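Local coordinates for protein gamma-glutamyltranspeptidase (Streptomyces lincolnensis, PDB 6J3A) that probably cleaves gamma-glutamyl-type amide bonds or transfers the acyl group, as an LmbA-like member of the N-terminal nucleophile (Ntn) hydrolase superfamily, at residues G59-L64 with A436-G441; Y320-E325 with P475-R480; T361-A366 with E467-S472; R480-P485 with G502-D507. One frame throughout, in Å; residues are numbered along the deposited sequence.

In the fold
Contacts 1 and 4 lie near the centre of the chain, their own centres about 10 Å apart, and touch where Pro62 meets Leu483 and Pro485. Contact 2 is centred about 17 Å from contact 1 and 16 Å from contact 4; contact 3 lies about 11 Å beyond contact 2, on the periphery. Along the chain, contact 3 is nested inside the loop closed by contact 2, contact 1 interleaves with both, and contact 4 follows. Residues 467-485, between strands 454-455 and 486-490, supply a segment to contacts 2, 3 and 4; Arg480 is shared by 2 and 4. This single connection thus runs from the outer loops to the buried strands at the centre of the chain.

Contact 1 (G59-L64 with A436-G441); sequences GEVPIL and ATPSGG
Val61 reaches across to both Ala436 and Pro438 with one methyl. Its CG2 lies anti to the backbone N while CG1 takes the crowded position between N and the carbonyl carbon (chi1 63°), and this rotation puts Val61 CG2 3.8 Å from Ala436 CB. The same methyl, Val61 CG2, is 3.8 Å from Pro438 CB, bridging the two residues. Ile63 adds a looser touch, its CG1 4.1 Å from Ala436 CB, and Trp115 of helix 111-122 packs against Val61, Ile63 and Ala436. On the reverse face Pro62 approaches the backbone through one carbon, Pro62 CD lying 3.3 Å from Thr437 O, while Leu483 covers Pro62 and Pro485 meets Thr437. The backbones run antiparallel, joining strands 61-66 and 433-436 of the beta core of the Ntn-hydrolase fold. Glu60 and Ser439 form a hydrogen-bonded pair: Glu60 N gives to Ser439 O at 2.7 Å, nearly straight at 171°, and Ser439 N answers to Glu60 O at 2.9 Å. Ile63 and Ala436 are a non-hydrogen-bonded pair. Next to them Thr437 N gives a weak bond to Pro62 O (3.3 Å), and Pro62, lacking an amide hydrogen, cannot return it. Closeness also restricts Gly59, whose CA is 3.2 Å from Ser439 O in a CA-H...O contact; a beta carbon there would collide with that oxygen. The Glu60 chain bends at chi2 (100°), and its OE2 forms a salt bridge with Arg459, which also binds Ser439 OG through a second nitrogen; Ser439 OG is further bonded to Thr421, the first modelled residue after a chain break.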
# COMPACT_ATOMS: atom_id res chain seq x y z
N GLY A 59 -18.41 18.68 10.10
CA GLY A 59 -18.17 17.82 11.25
C GLY A 59 -17.10 18.38 12.17
O GLY A 59 -17.00 19.60 12.36
N GLU A 60 -16.28 17.48 12.73
CA GLU A 60 -15.34 17.79 13.81
C GLU A 60 -14.02 17.12 13.59
O GLU A 60 -13.93 16.20 12.79
CB GLU A 60 -15.86 17.24 15.14
CG GLU A 60 -17.23 17.74 15.50
CD GLU A 60 -18.38 16.81 15.21
OE1 GLU A 60 -19.50 17.31 15.37
OE2 GLU A 60 -18.20 15.63 14.84
N VAL A 61 -13.02 17.56 14.34
CA VAL A 61 -11.72 16.89 14.38
C VAL A 61 -10.90 17.34 15.60
O VAL A 61 -10.74 18.53 15.82
CB VAL A 61 -10.92 17.11 13.07
CG1 VAL A 61 -10.56 18.57 12.84
CG2 VAL A 61 -9.66 16.26 13.07
N PRO A 62 -10.42 16.38 16.42
CA PRO A 62 -9.26 16.63 17.28
C PRO A 62 -7.96 16.40 16.52
O PRO A 62 -7.82 15.38 15.86
CB PRO A 62 -9.39 15.58 18.40
CG PRO A 62 -10.65 14.83 18.15
CD PRO A 62 -11.08 15.10 16.74
N ILE A 63 -7.02 17.33 16.62
CA ILE A 63 -5.71 17.16 15.99
C ILE A 63 -4.62 17.16 17.06
O ILE A 63 -4.55 18.08 17.87
CB ILE A 63 -5.42 18.27 14.97
CG1 ILE A 63 -6.60 18.42 13.99
CG2 ILE A 63 -4.13 17.96 14.20
CD1 ILE A 63 -6.55 19.70 13.18
N LEU A 64 -3.78 16.12 17.04
CA LEU A 64 -2.57 16.07 17.86
C LEU A 64 -1.38 16.39 16.99
O LEU A 64 -1.11 15.68 16.02
CB LEU A 64 -2.38 14.67 18.43
CG LEU A 64 -3.09 14.40 19.75
CD1 LEU A 64 -3.11 12.90 20.01
CD2 LEU A 64 -2.39 15.12 20.89
N ALA A 436 -4.82 12.99 13.36
CA ALA A 436 -6.14 13.63 13.39
C ALA A 436 -7.21 12.60 13.16
O ALA A 436 -7.05 11.71 12.34
CB ALA A 436 -6.23 14.71 12.33
N THR A 437 -8.33 12.77 13.87
CA THR A 437 -9.47 11.87 13.77
C THR A 437 -10.67 12.70 13.34
O THR A 437 -11.48 13.07 14.17
CB THR A 437 -9.70 11.18 15.12
OG1 THR A 437 -8.53 10.43 15.48
CG2 THR A 437 -10.87 10.22 15.09
N PRO A 438 -10.79 13.03 12.03
CA PRO A 438 -11.95 13.81 11.59
C PRO A 438 -13.20 12.97 11.39
O PRO A 438 -13.12 11.82 10.96
CB PRO A 438 -11.48 14.42 10.27
CG PRO A 438 -10.53 13.42 9.74
CD PRO A 438 -9.81 12.88 10.94
N SER A 439 -14.35 13.57 11.67
CA SER A 439 -15.61 12.86 11.70
C SER A 439 -16.77 13.83 11.63
O SER A 439 -16.56 15.05 11.65
CB SER A 439 -15.71 12.04 12.99
OG SER A 439 -16.88 11.26 13.03
N GLY A 440 -17.97 13.29 11.55
CA GLY A 440 -19.21 14.07 11.58
C GLY A 440 -19.52 14.76 10.27
O GLY A 440 -18.64 14.97 9.43
N GLY A 441 -20.79 15.13 10.11
CA GLY A 441 -21.26 15.75 8.87
C GLY A 441 -21.39 14.73 7.77
O GLY A 441 -21.27 15.06 6.59

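Contact 2 (Y320-E325 with P475-R480); sequences YGDAAE and PGRRPR
Tyr320 meets Arg480 through aliphatic carbon, its CB 4.0 Å from Arg480 CG, while its ring leads away and its hydroxyl bonds to Gln284. The carbonyl oxygen of Tyr320 lies near the plane of the Arg480 guanidinium, at its edge; the charge of that group is paired with Glu317. Gly321 lays its amide N beside Arg480 CG, and its backbone angles would jam a beta carbon against the preceding carbonyl. Asp322 carries most of the contact. Its CG stands anti to the backbone N (chi1 -160°), which directs the carboxylate at Arg478. Asp322 OD2 accepts Arg478 N at 3.1 Å on its anti lone pair, in a nearly straight bond. Arg478 bends at chi2 and chi3 to bring its NH2 2.9 Å from Asp322 OD1, completing a salt bridge. This bond lies in the guanidinium plane but reaches OD1 from above the carboxylate, the two planes being 61° apart. Water 1 accepts from Asp322 N at 3.1 Å and donates to Arg478 O at 2.6 Å. Replacing Asp322 by an alanine is likely to leave Arg478 N without this acceptor and its guanidinium with Glu258 as remaining carboxylate partner. The same residue's carbonyl, Asp322 O, lies over one face of the Arg477 guanidinium, offset toward its rim; next, Ala323 bonds through its backbone to Pro470. The contact thus ties the exit of helix 299-319 to the connection leading into strand 486-490; Gly321 also bonds to Pro275 and Arg478 makes a cation-pi contact with Trp276, both in the loop between strand 268-272 and helix 280-288.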
# COMPACT_ATOMS: atom_id res chain seq x y z
N TYR A 320 -16.41 12.00 32.61
CA TYR A 320 -15.94 12.76 31.43
C TYR A 320 -17.02 13.65 30.86
O TYR A 320 -18.21 13.36 30.96
CB TYR A 320 -15.40 11.88 30.31
CG TYR A 320 -14.12 11.11 30.59
CD1 TYR A 320 -13.75 10.72 31.89
CD2 TYR A 320 -13.30 10.72 29.54
CE1 TYR A 320 -12.60 9.98 32.12
CE2 TYR A 320 -12.14 9.98 29.76
CZ TYR A 320 -11.80 9.61 31.05
OH TYR A 320 -10.66 8.88 31.28
N GLY A 321 -16.57 14.73 30.23
CA GLY A 321 -17.46 15.71 29.65
C GLY A 321 -16.84 17.09 29.66
O GLY A 321 -15.67 17.25 30.00
N ASP A 322 -17.63 18.08 29.24
CA ASP A 322 -17.20 19.48 29.24
C ASP A 322 -18.15 20.42 30.00
O ASP A 322 -17.96 21.63 29.96
CB ASP A 322 -17.04 19.97 27.80
CG ASP A 322 -16.17 21.21 27.69
OD1 ASP A 322 -15.13 21.30 28.40
OD2 ASP A 322 -16.50 22.08 26.86
N ALA A 323 -19.14 19.86 30.71
CA ALA A 323 -20.07 20.67 31.52
C ALA A 323 -19.65 20.80 32.99
O ALA A 323 -20.40 21.36 33.81
CB ALA A 323 -21.48 20.10 31.44
N ALA A 324 -18.46 20.30 33.31
CA ALA A 324 -17.93 20.30 34.67
C ALA A 324 -16.42 20.05 34.65
O ALA A 324 -15.86 19.68 33.63
CB ALA A 324 -18.62 19.23 35.51
N GLU A 325 -15.79 20.26 35.80
CA GLU A 325 -14.38 19.91 35.98
C GLU A 325 -14.26 18.38 36.04
O GLU A 325 -15.16 17.69 36.54
CB GLU A 325 -13.82 20.56 37.26
N PRO A 475 -25.14 24.67 26.72
CA PRO A 475 -24.75 25.76 25.80
C PRO A 475 -23.30 26.18 25.95
O PRO A 475 -22.84 26.36 27.07
CB PRO A 475 -25.67 26.91 26.21
CG PRO A 475 -26.86 26.26 26.81
CD PRO A 475 -26.40 24.98 27.44
N GLY A 476 -22.58 26.31 24.84
CA GLY A 476 -21.18 26.74 24.82
C GLY A 476 -20.16 25.68 25.25
O GLY A 476 -19.00 26.00 25.49
N ARG A 477 -20.61 24.43 25.34
CA ARG A 477 -19.80 23.32 25.79
C ARG A 477 -19.75 22.20 24.77
O ARG A 477 -20.73 21.95 24.07
CB ARG A 477 -20.37 22.79 27.10
CG ARG A 477 -19.69 23.33 28.33
CD ARG A 477 -19.40 24.81 28.28
NE ARG A 477 -19.27 25.34 29.63
CZ ARG A 477 -18.17 25.83 30.20
NH1 ARG A 477 -18.26 26.25 31.46
NH2 ARG A 477 -16.99 25.91 29.57
N ARG A 478 -18.60 21.53 24.69
CA ARG A 478 -18.44 20.42 23.75
C ARG A 478 -19.19 19.21 24.26
O ARG A 478 -19.19 18.95 25.46
CB ARG A 478 -17.00 19.97 23.59
CG ARG A 478 -16.04 21.01 23.04
CD ARG A 478 -15.29 21.65 24.18
NE ARG A 478 -13.86 21.73 23.95
CZ ARG A 478 -12.94 21.80 24.92
NH1 ARG A 478 -11.67 21.88 24.58
NH2 ARG A 478 -13.27 21.78 26.21
N PRO A 479 -19.79 18.44 23.35
CA PRO A 479 -20.23 17.14 23.79
C PRO A 479 -19.03 16.24 24.06
O PRO A 479 -17.91 16.49 23.57
CB PRO A 479 -21.03 16.62 22.60
CG PRO A 479 -20.41 17.27 21.42
CD PRO A 479 -19.93 18.61 21.89
N ARG A 480 -19.27 15.19 24.83
CA ARG A 480 -18.25 14.21 25.12
C ARG A 480 -18.01 13.37 23.87
O ARG A 480 -18.78 12.46 23.57
CB ARG A 480 -18.67 13.36 26.30
CG ARG A 480 -17.54 12.63 26.97
CD ARG A 480 -17.68 11.15 26.74
NE ARG A 480 -18.73 10.58 27.57
CZ ARG A 480 -19.50 9.54 27.24
NH1 ARG A 480 -20.41 9.11 28.10
NH2 ARG A 480 -19.40 8.94 26.04
O HOH W 1 -19.96 17.28 27.33

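Contact 3 (T361-A366 with E467-S472); sequences TARLSA and EGLPNS
Leu469 spreads its two methyls over different parts of the 361-366 segment. With CG anti to its own carbonyl carbon and beside the backbone N (chi1 -51°), Leu469 CD2 comes 3.7 Å from Arg363 O and 3.9 Å from Arg363 CD. The other branch, Leu469 CD1, lies 4.1 Å from Ser365 CB. Arg363 crosses Leu469 at about a right angle, and bends at chi2 and chi3 carry its guanidinium over the residue before the turn, with Gly468 O 3.7 Å from the plane and over its centre. The approach is a van der Waals and electrostatic one over the face, with none of the nitrogens bonded to that oxygen; since Arg363 also touches a crystal neighbour, its pose may partly reflect lattice contacts. Leu469 itself opens a type I beta turn that runs to Ser472, in the connection between strands 454-455 and 486-490, closed by Ser472 N to Leu469 O at 3.2 Å. Ser472 OG accepts Leu469 N at 2.8 Å and is also bonded to Glu466 O, fixing the backbone from which the leucine projects. With an alanine here, in place of Leu469, a gap would probably open against Ser365 and the Arg363 chain would lose the methyl it crosses. Gly468 has a positive phi (81°), and a beta carbon would run into Arg363 NH2. Ser365 OG turns to His367 N, while Ala366 N bonds to Glu466 OE1 beside the turn.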
# COMPACT_ATOMS: atom_id res chain seq x y z
N THR A 361 -18.50 11.08 44.92
CA THR A 361 -19.53 10.09 44.61
C THR A 361 -19.88 10.23 43.14
O THR A 361 -20.12 11.34 42.65
CB THR A 361 -20.81 10.28 45.44
OG1 THR A 361 -20.47 10.46 46.83
CG2 THR A 361 -21.74 9.07 45.30
N ALA A 362 -19.93 9.09 42.45
CA ALA A 362 -20.22 9.03 41.03
C ALA A 362 -21.71 9.24 40.79
O ALA A 362 -22.55 8.52 41.35
CB ALA A 362 -19.78 7.69 40.48
N ARG A 363 -22.03 10.23 39.96
CA ARG A 363 -23.41 10.47 39.54
C ARG A 363 -23.57 10.15 38.06
O ARG A 363 -22.91 10.74 37.20
CB ARG A 363 -23.90 11.89 39.83
CG ARG A 363 -25.37 11.91 40.27
CD ARG A 363 -26.19 13.03 39.66
NE ARG A 363 -25.91 14.32 40.29
CZ ARG A 363 -26.62 15.43 40.11
NH1 ARG A 363 -26.26 16.55 40.75
NH2 ARG A 363 -27.70 15.44 39.31
N LEU A 364 -24.49 9.23 37.79
CA LEU A 364 -24.67 8.65 36.47
C LEU A 364 -25.96 9.17 35.87
O LEU A 364 -26.89 9.56 36.58
CB LEU A 364 -24.72 7.12 36.58
CG LEU A 364 -23.41 6.37 36.82
CD1 LEU A 364 -23.70 4.92 37.23
CD2 LEU A 364 -22.53 6.41 35.58
N SER A 365 -26.03 9.17 34.54
CA SER A 365 -27.28 9.44 33.82
C SER A 365 -28.32 8.37 34.13
O SER A 365 -27.99 7.20 34.36
CB SER A 365 -27.05 9.52 32.31
OG SER A 365 -28.08 8.88 31.57
N ALA A 366 -29.58 8.79 34.11
CA ALA A 366 -30.72 7.90 34.34
C ALA A 366 -30.78 6.76 33.31
O ALA A 366 -31.25 5.66 33.61
CB ALA A 366 -32.01 8.70 34.33
N GLU A 467 -29.86 17.37 33.75
CA GLU A 467 -28.99 18.38 34.35
C GLU A 467 -28.04 17.80 35.40
O GLU A 467 -28.23 16.68 35.89
CB GLU A 467 -29.82 19.52 34.95
CG GLU A 467 -30.46 20.46 33.93
CD GLU A 467 -29.46 21.38 33.23
OE1 GLU A 467 -29.91 22.35 32.58
OE2 GLU A 467 -28.23 21.17 33.31
N GLY A 468 -27.00 18.58 35.71
CA GLY A 468 -26.09 18.32 36.81
C GLY A 468 -24.99 17.29 36.56
O GLY A 468 -24.35 16.85 37.52
N LEU A 469 -24.75 16.91 35.30
CA LEU A 469 -23.76 15.88 34.97
C LEU A 469 -22.59 16.47 34.18
O LEU A 469 -22.77 17.50 33.53
CB LEU A 469 -24.40 14.75 34.17
CG LEU A 469 -25.67 14.09 34.69
CD1 LEU A 469 -26.36 13.38 33.55
CD2 LEU A 469 -25.38 13.11 35.82
N PRO A 470 -21.40 15.82 34.22
CA PRO A 470 -20.25 16.31 33.44
C PRO A 470 -20.50 16.42 31.93
O PRO A 470 -19.94 17.32 31.28
CB PRO A 470 -19.15 15.26 33.72
CG PRO A 470 -19.60 14.48 34.90
CD PRO A 470 -21.10 14.56 34.92
N ASN A 471 -21.34 15.52 31.41
CA ASN A 471 -21.77 15.49 29.99
C ASN A 471 -23.26 15.84 29.75
O ASN A 471 -23.89 15.33 28.82
CB ASN A 471 -21.46 14.09 29.40
CG ASN A 471 -21.52 14.04 27.88
OD1 ASN A 471 -21.19 15.01 27.20
ND2 ASN A 471 -21.95 12.90 27.35
N SER A 472 -23.82 16.70 30.60
CA SER A 472 -25.15 17.26 30.42
C SER A 472 -25.08 18.18 29.22
O SER A 472 -24.11 18.92 29.10
CB SER A 472 -25.56 18.12 31.63
OG SER A 472 -25.92 17.33 32.75

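Contact 4 (R480-P485 with G502-D507); sequences RTTLTP and GGDQQD
Thr484 holds OG1 anti to its backbone N (chi1 177°), a rotation that aims the hydroxyl at Asp507 and leaves CG2 facing Gln506. The resulting bond, Thr484 OG1 to Asp507 OD2, measures 2.7 Å and meets the carboxylate on the syn side, 27° out of its plane. Lys272 locks this pair from outside: its NZ bonds to Thr484 OG1 and forms a salt bridge with Asp507 OD1, so the threonine hydroxyl gives to a carboxylate and receives from an ammonium. Thr482 uses a different rotation, with OG1 between N and the carbonyl carbon (chi1 47°) and CG2 swung toward Asp504. There Thr482 CB is 3.5 Å from Gly503 O, and CG2 is 3.7 Å from Asp504 OD1, a carboxylate otherwise held by Arg316 and Ser546. Water 2 lies 2.8 Å from Thr482 OG1 and takes a weak bond from Gly503 N at 3.2 Å. Gln506 runs extended beyond CG and slides past Thr484 in the opposite direction, its CB 3.6 Å from Thr484 CG2, while its flat end lies beside the backbone of Thr482 and Leu483. Gly502 and Gly503 probably correspond to the glycine pair that lines the oxyanion hole in characterised gamma-glutamyltranspeptidases. Between them the two segments flank the hairpin of strands 486-490 and 493-499, one leading in and the other turning into helix 506-519; Pro485 rests on Pro62 and Leu64 of strand 61-66, and Asp507 packs on Val281 and Leu282 of helix 280-288.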
# COMPACT_ATOMS: atom_id res chain seq x y z
N ARG A 480 -19.27 15.19 24.83
CA ARG A 480 -18.25 14.21 25.12
C ARG A 480 -18.01 13.37 23.87
O ARG A 480 -18.78 12.46 23.57
CB ARG A 480 -18.67 13.36 26.30
CG ARG A 480 -17.54 12.63 26.97
CD ARG A 480 -17.68 11.15 26.74
NE ARG A 480 -18.73 10.58 27.57
CZ ARG A 480 -19.50 9.54 27.24
NH1 ARG A 480 -20.41 9.11 28.10
NH2 ARG A 480 -19.40 8.94 26.04
N THR A 481 -16.92 13.66 23.16
CA THR A 481 -16.72 13.18 21.78
C THR A 481 -15.88 11.90 21.74
O THR A 481 -14.93 11.75 22.52
CB THR A 481 -16.13 14.30 20.89
OG1 THR A 481 -16.19 13.92 19.52
CG2 THR A 481 -14.70 14.67 21.26
N THR A 482 -16.24 10.97 20.84
CA THR A 482 -15.51 9.70 20.69
C THR A 482 -14.16 9.83 19.96
O THR A 482 -13.31 8.94 20.04
CB THR A 482 -16.34 8.62 19.97
OG1 THR A 482 -16.95 9.19 18.80
CG2 THR A 482 -17.40 8.07 20.91
N LEU A 483 -13.97 10.96 19.28
CA LEU A 483 -12.81 11.21 18.43
C LEU A 483 -11.56 11.37 19.27
O LEU A 483 -11.49 12.26 20.11
CB LEU A 483 -13.04 12.47 17.59
CG LEU A 483 -14.42 12.56 16.90
CD1 LEU A 483 -14.42 13.75 15.94
CD2 LEU A 483 -14.82 11.26 16.20
N THR A 484 -10.56 10.53 19.01
CA THR A 484 -9.44 10.39 19.91
C THR A 484 -8.16 9.91 19.22
O THR A 484 -7.80 8.73 19.30
CB THR A 484 -9.81 9.50 21.11
OG1 THR A 484 -8.65 9.32 21.93
CG2 THR A 484 -10.37 8.13 20.68
N PRO A 485 -7.44 10.85 18.59
CA PRO A 485 -6.13 10.49 18.04
C PRO A 485 -5.08 10.31 19.14
O PRO A 485 -5.31 10.68 20.29
CB PRO A 485 -5.78 11.68 17.14
CG PRO A 485 -6.56 12.83 17.68
CD PRO A 485 -7.74 12.28 18.42
N GLY A 502 -14.03 4.35 14.77
CA GLY A 502 -14.78 3.26 15.38
C GLY A 502 -15.54 3.57 16.65
O GLY A 502 -15.77 2.66 17.45
N GLY A 503 -15.94 4.83 16.84
CA GLY A 503 -16.77 5.23 17.98
C GLY A 503 -16.24 4.84 19.35
O GLY A 503 -15.18 5.30 19.77
N ASP A 504 -16.99 3.98 20.03
CA ASP A 504 -16.61 3.50 21.36
C ASP A 504 -15.51 2.44 21.34
O ASP A 504 -14.97 2.09 22.39
CB ASP A 504 -17.84 2.97 22.11
CG ASP A 504 -18.83 4.06 22.42
OD1 ASP A 504 -18.41 5.14 22.88
OD2 ASP A 504 -20.03 3.84 22.18
N GLN A 505 -15.19 1.93 20.16
CA GLN A 505 -14.06 1.03 19.99
C GLN A 505 -12.71 1.74 19.78
O GLN A 505 -11.67 1.10 19.94
CB GLN A 505 -14.32 0.05 18.84
CG GLN A 505 -15.53 -0.86 19.04
CD GLN A 505 -16.85 -0.24 18.57
OE1 GLN A 505 -17.15 -0.21 17.38
NE2 GLN A 505 -17.65 0.23 19.52
N GLN A 506 -12.73 3.04 19.45
CA GLN A 506 -11.50 3.79 19.09
C GLN A 506 -10.34 3.61 20.06
O GLN A 506 -9.25 3.20 19.65
CB GLN A 506 -11.79 5.29 18.97
CG GLN A 506 -12.51 5.71 17.70
CD GLN A 506 -12.24 7.15 17.30
OE1 GLN A 506 -13.12 7.83 16.76
NE2 GLN A 506 -11.02 7.62 17.54
N ASP A 507 -10.57 3.94 21.33
CA ASP A 507 -9.54 3.79 22.36
C ASP A 507 -9.53 2.42 23.05
O ASP A 507 -8.88 2.26 24.09
CB ASP A 507 -9.63 4.90 23.42
CG ASP A 507 -8.86 6.15 23.04
OD1 ASP A 507 -7.89 6.08 22.26
OD2 ASP A 507 -9.24 7.22 23.57
O HOH W 2 -16.18 7.98 16.43